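Local atomic coordinates of DNA mimic protein DMP12 (Neisseria meningitidis MC58, PDB entry 3W1O), a protein that mimics DNA to bind the histone-like HU protein at its DNA-binding sites, partially preventing HU from binding DNA and probably acting as a regulator. Residues Thr22-Trp27 / Thr114-Phe119; Val38-Asn43 / Glu95-Asn100; Trp54-Glu59 / Gln88-Ser93; Leu81-Lys86 / His103-Ala108. All coordinates share one frame; numbering follows the deposited sequence.

Contact 1 (Thr22-Trp27 / Thr114-Phe119)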
loop_
_atom_site.group_PDB
_atom_site.type_symbol
_atom_site.label_atom_id
_atom_site.label_comp_id
_atom_site.label_asym_id
_atom_site.label_seq_id
_atom_site.Cartn_x
_atom_site.Cartn_y
_atom_site.Cartn_z
ATOM N N THR A 22 0.486 -16.183 5.088
ATOM C CA THR A 22 -0.785 -16.058 5.824
ATOM C C THR A 22 -0.551 -15.381 7.165
ATOM O O THR A 22 -1.329 -14.481 7.588
ATOM C CB THR A 22 -1.463 -17.412 6.024
ATOM O OG1 THR A 22 -1.876 -17.902 4.737
ATOM C CG2 THR A 22 -2.725 -17.247 6.881
ATOM N N GLU A 23 0.543 -15.782 7.798
ATOM C CA GLU A 23 0.979 -15.182 9.057
ATOM C C GLU A 23 1.358 -13.694 8.930
ATOM O O GLU A 23 1.152 -12.951 9.901
ATOM C CB GLU A 23 2.158 -15.943 9.639
ATOM C CG GLU A 23 1.773 -17.247 10.267
ATOM C CD GLU A 23 2.973 -17.956 10.895
ATOM O OE1 GLU A 23 3.193 -19.148 10.576
ATOM O OE2 GLU A 23 3.693 -17.322 11.698
ATOM N N MET A 24 1.910 -13.262 7.787
ATOM C CA MET A 24 2.216 -11.823 7.568
ATOM C C MET A 24 0.911 -11.048 7.482
ATOM O O MET A 24 0.783 -9.942 8.008
ATOM C CB MET A 24 2.977 -11.549 6.254
ATOM C CG MET A 24 4.356 -12.076 6.200
ATOM S SD MET A 24 5.111 -11.944 4.531
ATOM C CE MET A 24 5.552 -10.173 4.489
ATOM N N ILE A 25 -0.064 -11.624 6.778
ATOM C CA ILE A 25 -1.383 -10.949 6.641
ATOM C C ILE A 25 -2.049 -10.847 8.016
ATOM O O ILE A 25 -2.594 -9.796 8.368
ATOM C CB ILE A 25 -2.338 -11.710 5.688
ATOM C CG1 ILE A 25 -1.714 -11.834 4.292
ATOM C CG2 ILE A 25 -3.721 -10.998 5.582
ATOM C CD1 ILE A 25 -1.447 -10.474 3.605
ATOM N N ASP A 26 -2.001 -11.939 8.770
ATOM C CA ASP A 26 -2.526 -11.944 10.128
ATOM C C ASP A 26 -1.843 -10.860 10.958
ATOM O O ASP A 26 -2.515 -10.119 11.639
ATOM C CB ASP A 26 -2.326 -13.293 10.794
ATOM C CG ASP A 26 -3.157 -14.407 10.160
ATOM O OD1 ASP A 26 -4.163 -14.139 9.440
ATOM O OD2 ASP A 26 -2.777 -15.576 10.417
ATOM N N TRP A 27 -0.518 -10.753 10.858
ATOM C CA TRP A 27 0.240 -9.717 11.550
ATOM C C TRP A 27 -0.304 -8.332 11.180
ATOM O O TRP A 27 -0.542 -7.512 12.083
ATOM C CB TRP A 27 1.735 -9.801 11.248
ATOM C CG TRP A 27 2.539 -8.755 11.942
ATOM C CD1 TRP A 27 3.155 -8.869 13.153
ATOM C CD2 TRP A 27 2.841 -7.429 11.449
ATOM N NE1 TRP A 27 3.818 -7.708 13.444
ATOM C CE2 TRP A 27 3.633 -6.800 12.429
ATOM C CE3 TRP A 27 2.509 -6.721 10.265
ATOM C CZ2 TRP A 27 4.119 -5.466 12.293
ATOM C CZ3 TRP A 27 2.990 -5.405 10.109
ATOM C CH2 TRP A 27 3.773 -4.785 11.126
ATOM N N THR A 114 9.367 -5.937 1.426
ATOM C CA THR A 114 8.407 -5.983 0.323
ATOM C C THR A 114 7.136 -5.322 0.820
ATOM O O THR A 114 6.834 -5.364 1.987
ATOM C CB THR A 114 8.180 -7.439 -0.173
ATOM O OG1 THR A 114 9.273 -7.747 -1.051
ATOM C CG2 THR A 114 6.898 -7.601 -0.965
ATOM N N VAL A 115 6.481 -4.628 -0.068
ATOM C CA VAL A 115 5.176 -4.021 0.241
ATOM C C VAL A 115 4.080 -4.949 -0.241
ATOM O O VAL A 115 4.138 -5.432 -1.366
ATOM C CB VAL A 115 5.089 -2.642 -0.392
ATOM C CG1 VAL A 115 3.668 -2.106 -0.375
ATOM C CG2 VAL A 115 5.980 -1.680 0.409
ATOM N N ILE A 116 3.086 -5.212 0.597
ATOM C CA ILE A 116 1.951 -6.059 0.196
ATOM C C ILE A 116 0.681 -5.242 0.054
ATOM O O ILE A 116 0.413 -4.350 0.884
ATOM C CB ILE A 116 1.735 -7.101 1.289
ATOM C CG1 ILE A 116 2.996 -8.004 1.329
ATOM C CG2 ILE A 116 0.454 -7.905 1.043
ATOM C CD1 ILE A 116 3.041 -8.867 2.508
ATOM N N PHE A 117 -0.079 -5.518 -1.004
ATOM C CA PHE A 117 -1.451 -5.038 -1.036
ATOM C C PHE A 117 -2.308 -6.273 -0.796
ATOM O O PHE A 117 -2.181 -7.246 -1.529
ATOM C CB PHE A 117 -1.838 -4.440 -2.403
ATOM C CG PHE A 117 -1.023 -3.250 -2.865
ATOM C CD1 PHE A 117 -0.102 -2.602 -2.042
ATOM C CD2 PHE A 117 -1.221 -2.749 -4.130
ATOM C CE1 PHE A 117 0.651 -1.487 -2.523
ATOM C CE2 PHE A 117 -0.475 -1.630 -4.607
ATOM C CZ PHE A 117 0.448 -1.023 -3.789
ATOM N N HIS A 118 -3.189 -6.228 0.186
ATOM C CA HIS A 118 -4.042 -7.417 0.478
ATOM C C HIS A 118 -5.506 -7.005 0.623
ATOM O O HIS A 118 -5.791 -6.039 1.308
ATOM C CB HIS A 118 -3.587 -8.128 1.738
ATOM C CG HIS A 118 -4.557 -9.187 2.194
ATOM N ND1 HIS A 118 -4.598 -10.447 1.628
ATOM C CD2 HIS A 118 -5.591 -9.134 3.079
ATOM C CE1 HIS A 118 -5.582 -11.146 2.185
ATOM N NE2 HIS A 118 -6.201 -10.374 3.065
ATOM N N PHE A 119 -6.416 -7.737 -0.016
ATOM C CA PHE A 119 -7.847 -7.430 0.129
ATOM C C PHE A 119 -8.565 -8.763 -0.011
ATOM O O PHE A 119 -8.148 -9.683 -0.750
ATOM C CB PHE A 119 -8.273 -6.477 -0.989
ATOM C CG PHE A 119 -9.576 -5.753 -0.769
ATOM C CD1 PHE A 119 -10.144 -5.613 0.500
ATOM C CD2 PHE A 119 -10.197 -5.136 -1.843
ATOM C CE1 PHE A 119 -11.338 -4.863 0.680
ATOM C CE2 PHE A 119 -11.396 -4.374 -1.669
ATOM C CZ PHE A 119 -11.957 -4.253 -0.409
ATOM O OXT PHE A 119 -9.578 -8.953 0.682
#
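The imidazole of H118 receives the methyl CG2 of I25 over one face: CG2 stands 3.6 Å from the ring centroid and only 14° off the ring normal, which meets the geometry of a CH-pi contact. The other branch of I25 adds to this, its CD1 reaching H118 CG at 3.6 Å, near the root of the ring, so that the forked side chain spans the imidazole and its CB. Ring atom ND1 is hydrogen-bonded to D72 on strand 72-75, which helps fix the rotation of the imidazole presented to I25. With CG of H118 anti to the backbone N (chi1 170°), the ring leans beside its own carbonyl carbon. Two residues back, I116 continues the apolar surface: its CG2 lies 4.1 Å from I25 CD1, while its CD1 meets M24 CE at 3.5 Å, a tight carbon pair. The M24 chain reaches it by bending at chi3. V115 and F117 point away from the helix, as strand alternation requires. Helix 21-30 therefore packs on one face of the antiparallel sheet, across strand 115-118, with the short axes 10.6 Å apart and at 80°: a nearly perpendicular alpha/beta packing.

Contact 2 (Val38-Asn43 / Glu95-Asn100); sequences VEITEN and EPLVKN
V38 and I40 meet L97 in a buried apolar contact between strand 37-40, an outermost strand of the sheet, and the first turn of helix 96-111. The short axes approach to 9.5 Å with their N-to-C directions 141° apart, and the nearest pair of CA atoms is that of V38 and N100. A single methyl, L97 CD1, serves both strand residues: it lies 3.7 Å from V38 CG1 and 4.0 Å from I40 CG1. The leucine gets there because CG is anti to its backbone N (chi1 175°), which carries the branch end nearer the strand than its CB direction suggests. I40 crosses it at about a right angle. The second valine branch turns to the helix backbone, where V38 CG2 sits 3.4 Å from N100 O and 4.0 Å from N100 CB, toward the more exposed margin. Around this patch, I45 and W54 touch I40, while Q44, Y48 and L53 touch L97, so that helices 42-51 and 53-61 help enclose it. At the N-cap position of helix 96-111, E95 makes a salt bridge with R51 and a hydrogen bond with Y48. No hydrogen bond links 38-43 to 95-100; their association rests on methyl-to-methyl, methyl-to-methylene and methyl-to-backbone contact, without polar directionality.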
loop_
_atom_site.group_PDB
_atom_site.type_symbol
_atom_site.label_atom_id
_atom_site.label_comp_id
_atom_site.label_asym_id
_atom_site.label_seq_id
_atom_site.Cartn_x
_atom_site.Cartn_y
_atom_site.Cartn_z
ATOM N N VAL A 38 -1.346 0.543 6.143
ATOM C CA VAL A 38 -2.433 1.457 5.828
ATOM C C VAL A 38 -3.711 0.610 5.673
ATOM O O VAL A 38 -3.765 -0.265 4.834
ATOM C CB VAL A 38 -2.180 2.234 4.536
ATOM C CG1 VAL A 38 -3.318 3.230 4.292
ATOM C CG2 VAL A 38 -0.838 2.993 4.615
ATOM N N GLU A 39 -4.740 0.913 6.459
ATOM C CA GLU A 39 -6.032 0.269 6.326
ATOM C C GLU A 39 -6.906 1.198 5.509
ATOM O O GLU A 39 -6.982 2.393 5.809
ATOM C CB GLU A 39 -6.620 0.120 7.742
ATOM C CG GLU A 39 -7.993 -0.473 7.784
ATOM C CD GLU A 39 -8.536 -0.473 9.201
ATOM O OE1 GLU A 39 -8.325 0.522 9.948
ATOM O OE2 GLU A 39 -9.175 -1.476 9.534
ATOM N N ILE A 40 -7.585 0.673 4.488
ATOM C CA ILE A 40 -8.304 1.516 3.556
ATOM C C ILE A 40 -9.738 1.037 3.489
ATOM O O ILE A 40 -9.974 -0.097 3.116
ATOM C CB ILE A 40 -7.681 1.485 2.164
ATOM C CG1 ILE A 40 -6.203 1.829 2.282
ATOM C CG2 ILE A 40 -8.373 2.528 1.218
ATOM C CD1 ILE A 40 -5.429 1.869 0.922
ATOM N N THR A 41 -10.691 1.922 3.776
ATOM C CA THR A 41 -12.060 1.458 3.854
ATOM C C THR A 41 -12.716 1.469 2.476
ATOM O O THR A 41 -12.218 2.087 1.546
ATOM C CB THR A 41 -12.865 2.380 4.768
ATOM O OG1 THR A 41 -12.887 3.682 4.176
ATOM C CG2 THR A 41 -12.196 2.448 6.134
ATOM N N GLU A 42 -13.867 0.809 2.356
ATOM C CA GLU A 42 -14.668 0.940 1.131
ATOM C C GLU A 42 -14.868 2.401 0.701
ATOM O O GLU A 42 -14.781 2.726 -0.497
ATOM C CB GLU A 42 -16.043 0.266 1.313
ATOM C CG GLU A 42 -15.960 -1.227 1.528
ATOM C CD GLU A 42 -17.288 -1.846 2.014
ATOM O OE1 GLU A 42 -18.309 -1.120 2.075
ATOM O OE2 GLU A 42 -17.287 -3.064 2.323
ATOM N N ASN A 43 -15.195 3.281 1.643
ATOM C CA ASN A 43 -15.508 4.655 1.245
ATOM C C ASN A 43 -14.261 5.368 0.745
ATOM O O ASN A 43 -14.336 6.175 -0.153
ATOM C CB ASN A 43 -16.196 5.441 2.377
ATOM C CG ASN A 43 -17.633 4.959 2.599
ATOM O OD1 ASN A 43 -18.249 4.389 1.684
ATOM N ND2 ASN A 43 -18.154 5.151 3.796
ATOM N N GLU A 95 -2.716 14.613 0.643
ATOM C CA GLU A 95 -3.909 14.188 1.342
ATOM C C GLU A 95 -3.537 13.012 2.234
ATOM O O GLU A 95 -2.611 12.273 1.928
ATOM C CB GLU A 95 -4.989 13.859 0.323
ATOM C CG GLU A 95 -5.389 15.120 -0.400
ATOM C CD GLU A 95 -6.498 14.922 -1.377
ATOM O OE1 GLU A 95 -7.121 13.841 -1.359
ATOM O OE2 GLU A 95 -6.738 15.860 -2.191
ATOM N N PRO A 96 -4.188 12.898 3.402
ATOM C CA PRO A 96 -3.693 11.906 4.377
ATOM C C PRO A 96 -3.540 10.523 3.829
ATOM O O PRO A 96 -2.516 9.918 4.084
ATOM C CB PRO A 96 -4.751 11.934 5.490
ATOM C CG PRO A 96 -5.243 13.436 5.424
ATOM C CD PRO A 96 -5.270 13.751 3.945
ATOM N N LEU A 97 -4.528 9.980 3.112
ATOM C CA LEU A 97 -4.359 8.594 2.660
ATOM C C LEU A 97 -3.121 8.453 1.764
ATOM O O LEU A 97 -2.377 7.458 1.846
ATOM C CB LEU A 97 -5.613 8.133 1.895
ATOM C CG LEU A 97 -5.523 6.730 1.250
ATOM C CD1 LEU A 97 -5.386 5.695 2.366
ATOM C CD2 LEU A 97 -6.781 6.446 0.396
ATOM N N VAL A 98 -2.914 9.426 0.878
ATOM C CA VAL A 98 -1.788 9.363 -0.029
ATOM C C VAL A 98 -0.500 9.490 0.768
ATOM O O VAL A 98 0.443 8.759 0.507
ATOM C CB VAL A 98 -1.891 10.428 -1.154
ATOM C CG1 VAL A 98 -0.677 10.320 -2.125
ATOM C CG2 VAL A 98 -3.247 10.233 -1.924
ATOM N N LYS A 99 -0.460 10.398 1.773
ATOM C CA LYS A 99 0.692 10.500 2.634
ATOM C C LYS A 99 0.965 9.195 3.368
ATOM O O LYS A 99 2.123 8.823 3.564
ATOM C CB LYS A 99 0.539 11.614 3.687
ATOM C CG LYS A 99 0.598 13.057 3.097
ATOM C CD LYS A 99 0.238 14.098 4.205
ATOM C CE LYS A 99 1.224 13.949 5.382
ATOM N NZ LYS A 99 1.085 15.161 6.182
ATOM N N ASN A 100 -0.103 8.550 3.818
ATOM C CA ASN A 100 0.050 7.334 4.549
ATOM C C ASN A 100 0.627 6.219 3.659
ATOM O O ASN A 100 1.435 5.421 4.129
ATOM C CB ASN A 100 -1.278 6.924 5.154
ATOM C CG ASN A 100 -1.650 7.799 6.341
ATOM O OD1 ASN A 100 -0.770 8.392 6.959
ATOM N ND2 ASN A 100 -2.924 7.904 6.625
#

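Contact 3 (Trp54-Glu59 / Gln88-Ser93); sequences WRLVSE and QNSDFS
Apolar contact between L56 and two residues of the 88-93 loop accounts for the whole meeting, and it runs through one methyl. CD2 of L56 approaches the F92 ring at its edge, near the ring plane, with CE1 at 3.5 Å and F92 CZ at 3.7 Å. The same methyl lies 3.6 Å from S90 CB, so it rests on both the serine's methylene and the phenyl rim, which lie side by side before it. L56 and F92 reach each other from opposite directions, and the leucine has an unusual first torsion, chi1 -136°, away from the staggered values, in putting CD2 there.

The polar interactions around this contact lie on the loop side. S90 OG occupies the position between its backbone N and carbonyl carbon (chi1 70°). It is hydrogen-bonded to the carbonyl of L87 and accepts a weak bond from F92 N, 3.4 Å away, at an N-H...O angle of 145°. That weak bond lies within the type I beta turn S90-S93, from which the F92 ring extends to L56; the turn's own closing bond, S93 N to S90 O, is also weak.

The loop joins helix 77-88 to helix 96-111 and lies against helix 53-61. F92 also touches R51 of helix 42-51 and V98 of helix 96-111, while E59 lies close to K86 of helix 77-88, a charged pair modelled too near to be taken at face value.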
loop_
_atom_site.group_PDB
_atom_site.type_symbol
_atom_site.label_atom_id
_atom_site.label_comp_id
_atom_site.label_asym_id
_atom_site.label_seq_id
_atom_site.Cartn_x
_atom_site.Cartn_y
_atom_site.Cartn_z
ATOM N N TRP A 54 -6.025 4.941 -7.863
ATOM C CA TRP A 54 -5.654 3.575 -8.144
ATOM C C TRP A 54 -5.145 3.505 -9.563
ATOM O O TRP A 54 -4.187 2.772 -9.856
ATOM C CB TRP A 54 -6.816 2.598 -7.900
ATOM C CG TRP A 54 -7.468 2.829 -6.565
ATOM C CD1 TRP A 54 -8.784 3.067 -6.344
ATOM C CD2 TRP A 54 -6.823 2.907 -5.284
ATOM N NE1 TRP A 54 -9.026 3.278 -5.009
ATOM C CE2 TRP A 54 -7.839 3.178 -4.326
ATOM C CE3 TRP A 54 -5.493 2.749 -4.847
ATOM C CZ2 TRP A 54 -7.576 3.298 -2.976
ATOM C CZ3 TRP A 54 -5.234 2.870 -3.477
ATOM C CH2 TRP A 54 -6.265 3.144 -2.571
ATOM N N ARG A 55 -5.735 4.309 -10.439
ATOM C CA ARG A 55 -5.184 4.420 -11.803
ATOM C C ARG A 55 -3.710 4.874 -11.808
ATOM O O ARG A 55 -2.892 4.407 -12.599
ATOM C CB ARG A 55 -6.065 5.393 -12.620
ATOM C CG ARG A 55 -7.405 4.748 -12.979
ATOM C CD ARG A 55 -8.270 5.689 -13.813
ATOM N NE ARG A 55 -9.354 6.268 -13.021
ATOM C CZ ARG A 55 -9.459 7.564 -12.782
ATOM N NH1 ARG A 55 -8.552 8.381 -13.288
ATOM N NH2 ARG A 55 -10.467 8.057 -12.048
ATOM N N LEU A 56 -3.350 5.776 -10.912
ATOM C CA LEU A 56 -1.976 6.211 -10.795
ATOM C C LEU A 56 -1.090 5.065 -10.403
ATOM O O LEU A 56 0.003 4.927 -10.965
ATOM C CB LEU A 56 -1.859 7.320 -9.742
ATOM C CG LEU A 56 -1.054 8.601 -9.874
ATOM C CD1 LEU A 56 -1.068 9.247 -11.289
ATOM C CD2 LEU A 56 -1.653 9.556 -8.866
ATOM N N VAL A 57 -1.530 4.270 -9.417
ATOM C CA VAL A 57 -0.805 3.092 -8.987
ATOM C C VAL A 57 -0.686 2.101 -10.146
ATOM O O VAL A 57 0.399 1.570 -10.416
ATOM C CB VAL A 57 -1.452 2.407 -7.772
ATOM C CG1 VAL A 57 -0.672 1.167 -7.422
ATOM C CG2 VAL A 57 -1.456 3.354 -6.571
ATOM N N SER A 58 -1.778 1.936 -10.884
ATOM C CA SER A 58 -1.838 0.963 -11.971
ATOM C C SER A 58 -0.850 1.294 -13.096
ATOM O O SER A 58 -0.452 0.407 -13.868
ATOM C CB SER A 58 -3.246 0.958 -12.536
ATOM O OG SER A 58 -3.343 2.016 -13.516
ATOM N N GLU A 59 -0.463 2.559 -13.211
ATOM C CA GLU A 59 0.529 2.967 -14.225
ATOM C C GLU A 59 1.867 2.275 -14.029
ATOM O O GLU A 59 2.577 2.074 -14.997
ATOM C CB GLU A 59 0.742 4.470 -14.202
ATOM C CG GLU A 59 -0.411 5.250 -14.802
ATOM C CD GLU A 59 -0.157 6.764 -14.838
ATOM O OE1 GLU A 59 1.021 7.223 -14.826
ATOM O OE2 GLU A 59 -1.162 7.495 -14.886
ATOM N N GLN A 88 3.966 11.205 -4.967
ATOM C CA GLN A 88 4.587 12.466 -4.513
ATOM C C GLN A 88 4.361 13.592 -5.517
ATOM O O GLN A 88 4.247 14.742 -5.135
ATOM C CB GLN A 88 6.088 12.266 -4.289
ATOM C CG GLN A 88 6.361 11.625 -2.954
ATOM C CD GLN A 88 7.804 11.243 -2.781
ATOM O OE1 GLN A 88 8.534 11.054 -3.762
ATOM N NE2 GLN A 88 8.229 11.120 -1.544
ATOM N N ASN A 89 4.265 13.232 -6.799
ATOM C CA ASN A 89 4.042 14.211 -7.862
ATOM C C ASN A 89 2.590 14.437 -8.236
ATOM O O ASN A 89 2.322 15.237 -9.136
ATOM C CB ASN A 89 4.876 13.863 -9.127
ATOM C CG ASN A 89 6.367 13.983 -8.886
ATOM O OD1 ASN A 89 7.146 13.172 -9.380
ATOM N ND2 ASN A 89 6.774 14.984 -8.115
ATOM N N SER A 90 1.663 13.793 -7.517
ATOM C CA SER A 90 0.249 13.794 -7.868
ATOM C C SER A 90 -0.486 15.004 -7.333
ATOM O O SER A 90 0.050 15.746 -6.512
ATOM C CB SER A 90 -0.450 12.544 -7.338
ATOM O OG SER A 90 -0.549 12.575 -5.922
ATOM N N ASP A 91 -1.740 15.150 -7.762
ATOM C CA ASP A 91 -2.606 16.259 -7.342
ATOM C C ASP A 91 -3.169 16.082 -5.929
ATOM O O ASP A 91 -3.711 17.015 -5.372
ATOM C CB ASP A 91 -3.754 16.451 -8.355
ATOM C CG ASP A 91 -3.255 17.048 -9.674
ATOM O OD1 ASP A 91 -2.201 17.729 -9.621
ATOM O OD2 ASP A 91 -3.882 16.824 -10.743
ATOM N N PHE A 92 -3.012 14.902 -5.342
ATOM C CA PHE A 92 -3.475 14.688 -3.946
ATOM C C PHE A 92 -2.299 14.249 -3.083
ATOM O O PHE A 92 -2.465 13.517 -2.113
ATOM C CB PHE A 92 -4.669 13.678 -3.854
ATOM C CG PHE A 92 -4.665 12.635 -4.907
ATOM C CD1 PHE A 92 -3.510 11.902 -5.163
ATOM C CD2 PHE A 92 -5.816 12.374 -5.646
ATOM C CE1 PHE A 92 -3.470 10.957 -6.169
ATOM C CE2 PHE A 92 -5.802 11.431 -6.650
ATOM C CZ PHE A 92 -4.615 10.729 -6.930
ATOM N N SER A 93 -1.092 14.693 -3.436
ATOM C CA SER A 93 0.092 14.189 -2.771
ATOM C C SER A 93 0.153 14.623 -1.304
ATOM O O SER A 93 0.991 14.133 -0.555
ATOM C CB SER A 93 1.342 14.705 -3.473
ATOM O OG SER A 93 1.430 16.134 -3.277
#

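Contact 4 (Leu81-Lys86 / His103-Ala108); sequences LAVKEK and HVLEYA
Apolar contact centres on L105 CD1, which lies against the helix 77-88 backbone as well as its side chains: it is 3.7 Å from K84 N, 3.8 Å from K84 CB and 3.9 Å from V83 CG1. With CG of L105 anti to the carbonyl carbon and chi2 at 179°, the side chain reaches straight across to the facing helix. Toward the solvent side, K84 CD meets E106 CG at 3.5 Å, aliphatic part to aliphatic part, the two chains crossing at about a right angle.

The polar ends are joined through solvent. K84 NZ and E106 OE2 are 4.9 Å apart, without direct contact, and one water bridges them: it accepts from NZ at 2.9 Å and donates to OE2 at 2.7 Å. Bends at chi3 and chi4 of K84 turn the ammonium to this water.

I60 touches V83, and V115 of strand 115-118 touches L105. The axes of 81-86 and 103-108 approach to 9.6 Å, their N-to-C directions 145° apart, describing an antiparallel helical hairpin with an apolar interior side and a charged, water-bridged outer side.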
loop_
_atom_site.group_PDB
_atom_site.type_symbol
_atom_site.label_atom_id
_atom_site.label_comp_id
_atom_site.label_asym_id
_atom_site.label_seq_id
_atom_site.Cartn_x
_atom_site.Cartn_y
_atom_site.Cartn_z
ATOM N N LEU A 81 9.580 2.456 -5.446
ATOM C CA LEU A 81 10.111 3.771 -5.749
ATOM C C LEU A 81 9.305 4.433 -6.832
ATOM O O LEU A 81 9.033 5.611 -6.743
ATOM C CB LEU A 81 11.579 3.679 -6.187
ATOM C CG LEU A 81 12.521 3.398 -5.033
ATOM C CD1 LEU A 81 13.884 2.905 -5.541
ATOM C CD2 LEU A 81 12.658 4.652 -4.160
ATOM N N ALA A 82 8.953 3.684 -7.876
ATOM C CA ALA A 82 8.172 4.230 -9.001
ATOM C C ALA A 82 6.766 4.699 -8.540
ATOM O O ALA A 82 6.297 5.745 -8.965
ATOM C CB ALA A 82 8.030 3.199 -10.093
ATOM N N VAL A 83 6.101 3.910 -7.701
ATOM C CA VAL A 83 4.770 4.308 -7.207
ATOM C C VAL A 83 4.921 5.511 -6.300
ATOM O O VAL A 83 4.125 6.480 -6.380
ATOM C CB VAL A 83 4.058 3.142 -6.460
ATOM C CG1 VAL A 83 2.751 3.638 -5.772
ATOM C CG2 VAL A 83 3.684 2.056 -7.492
ATOM N N LYS A 84 5.950 5.487 -5.454
ATOM C CA LYS A 84 6.183 6.594 -4.538
ATOM C C LYS A 84 6.349 7.917 -5.288
ATOM O O LYS A 84 5.796 8.947 -4.886
ATOM C CB LYS A 84 7.375 6.338 -3.649
ATOM C CG LYS A 84 7.641 7.490 -2.716
ATOM C CD LYS A 84 8.567 7.089 -1.633
ATOM C CE LYS A 84 9.958 6.785 -2.167
ATOM N NZ LYS A 84 10.623 8.027 -2.644
ATOM N N GLU A 85 7.134 7.880 -6.377
ATOM C CA GLU A 85 7.312 9.053 -7.227
ATOM C C GLU A 85 5.979 9.528 -7.786
ATOM O O GLU A 85 5.717 10.731 -7.726
ATOM C CB GLU A 85 8.287 8.774 -8.377
ATOM C CG GLU A 85 9.002 10.028 -8.904
ATOM C CD GLU A 85 9.854 10.710 -7.819
ATOM O OE1 GLU A 85 10.609 9.991 -7.111
ATOM O OE2 GLU A 85 9.762 11.955 -7.656
ATOM N N LYS A 86 5.173 8.611 -8.339
ATOM C CA LYS A 86 3.852 8.934 -8.929
ATOM C C LYS A 86 3.000 9.662 -7.873
ATOM O O LYS A 86 2.349 10.687 -8.139
ATOM C CB LYS A 86 3.085 7.686 -9.373
ATOM C CG LYS A 86 3.570 6.950 -10.600
ATOM C CD LYS A 86 3.060 7.590 -11.869
ATOM C CE LYS A 86 3.868 7.100 -13.063
ATOM N NZ LYS A 86 3.325 7.754 -14.293
ATOM N N HIS A 103 4.198 6.866 3.099
ATOM C CA HIS A 103 5.026 6.563 4.239
ATOM C C HIS A 103 5.402 5.087 4.317
ATOM O O HIS A 103 6.537 4.736 4.717
ATOM C CB HIS A 103 4.320 6.912 5.539
ATOM C CG HIS A 103 5.233 6.801 6.703
ATOM N ND1 HIS A 103 6.283 7.678 6.896
ATOM C CD2 HIS A 103 5.339 5.855 7.668
ATOM C CE1 HIS A 103 6.964 7.306 7.967
ATOM N NE2 HIS A 103 6.411 6.204 8.455
ATOM N N VAL A 104 4.420 4.220 4.038
ATOM C CA VAL A 104 4.718 2.774 3.965
ATOM C C VAL A 104 5.783 2.508 2.935
ATOM O O VAL A 104 6.721 1.764 3.186
ATOM C CB VAL A 104 3.474 1.970 3.579
ATOM C CG1 VAL A 104 3.880 0.434 3.386
ATOM C CG2 VAL A 104 2.461 2.138 4.739
ATOM N N LEU A 105 5.658 3.144 1.795
ATOM C CA LEU A 105 6.653 2.977 0.727
ATOM C C LEU A 105 8.058 3.424 1.193
ATOM O O LEU A 105 9.046 2.692 1.059
ATOM C CB LEU A 105 6.210 3.719 -0.545
ATOM C CG LEU A 105 4.828 3.308 -1.108
ATOM C CD1 LEU A 105 4.516 4.137 -2.349
ATOM C CD2 LEU A 105 4.744 1.788 -1.397
ATOM N N GLU A 106 8.144 4.601 1.786
ATOM C CA GLU A 106 9.439 5.073 2.324
ATOM C C GLU A 106 10.023 4.130 3.353
ATOM O O GLU A 106 11.247 3.847 3.342
ATOM C CB GLU A 106 9.280 6.491 2.921
ATOM C CG GLU A 106 8.992 7.504 1.851
ATOM C CD GLU A 106 8.846 8.920 2.357
ATOM O OE1 GLU A 106 8.733 9.094 3.579
ATOM O OE2 GLU A 106 8.825 9.855 1.516
ATOM N N TYR A 107 9.175 3.622 4.245
ATOM C CA TYR A 107 9.643 2.764 5.291
ATOM C C TYR A 107 10.210 1.484 4.650
ATOM O O TYR A 107 11.209 0.904 5.131
ATOM C CB TYR A 107 8.489 2.380 6.208
ATOM C CG TYR A 107 8.873 1.631 7.451
ATOM C CD1 TYR A 107 8.943 2.260 8.687
ATOM C CD2 TYR A 107 9.135 0.253 7.405
ATOM C CE1 TYR A 107 9.270 1.554 9.873
ATOM C CE2 TYR A 107 9.504 -0.432 8.567
ATOM C CZ TYR A 107 9.542 0.194 9.774
ATOM O OH TYR A 107 9.887 -0.528 10.881
ATOM N N ALA A 108 9.528 0.996 3.637
ATOM C CA ALA A 108 9.905 -0.289 3.017
ATOM C C ALA A 108 11.215 -0.090 2.293
ATOM O O ALA A 108 12.038 -0.992 2.268
ATOM C CB ALA A 108 8.841 -0.746 2.026
HETATM O O HOH W 1 10.726 9.919 -0.412
#

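Helix 96-111 ties the fold together: contact 2 uses its start, contact 4 its middle, and strand 115-118 of contact 1 follows it. Contacts 1 and 2 both reach the four-stranded antiparallel sheet, their centres about 17 Å apart. Contact 4 pairs two helices and contact 3 sets the loop between them against helix 53-61; their centres lie about 11 Å apart, and V57 packs on V83. V115 packs on A108 and F117 on V57, linking contact 1 to both. Along the chain, contact 1 closes a loop containing the other three; contact 3 is nested within contact 2, whereas contact 4 interleaves with both 2 and 3. This builds one compact monomer whose shape and electrostatic surface resemble DNA.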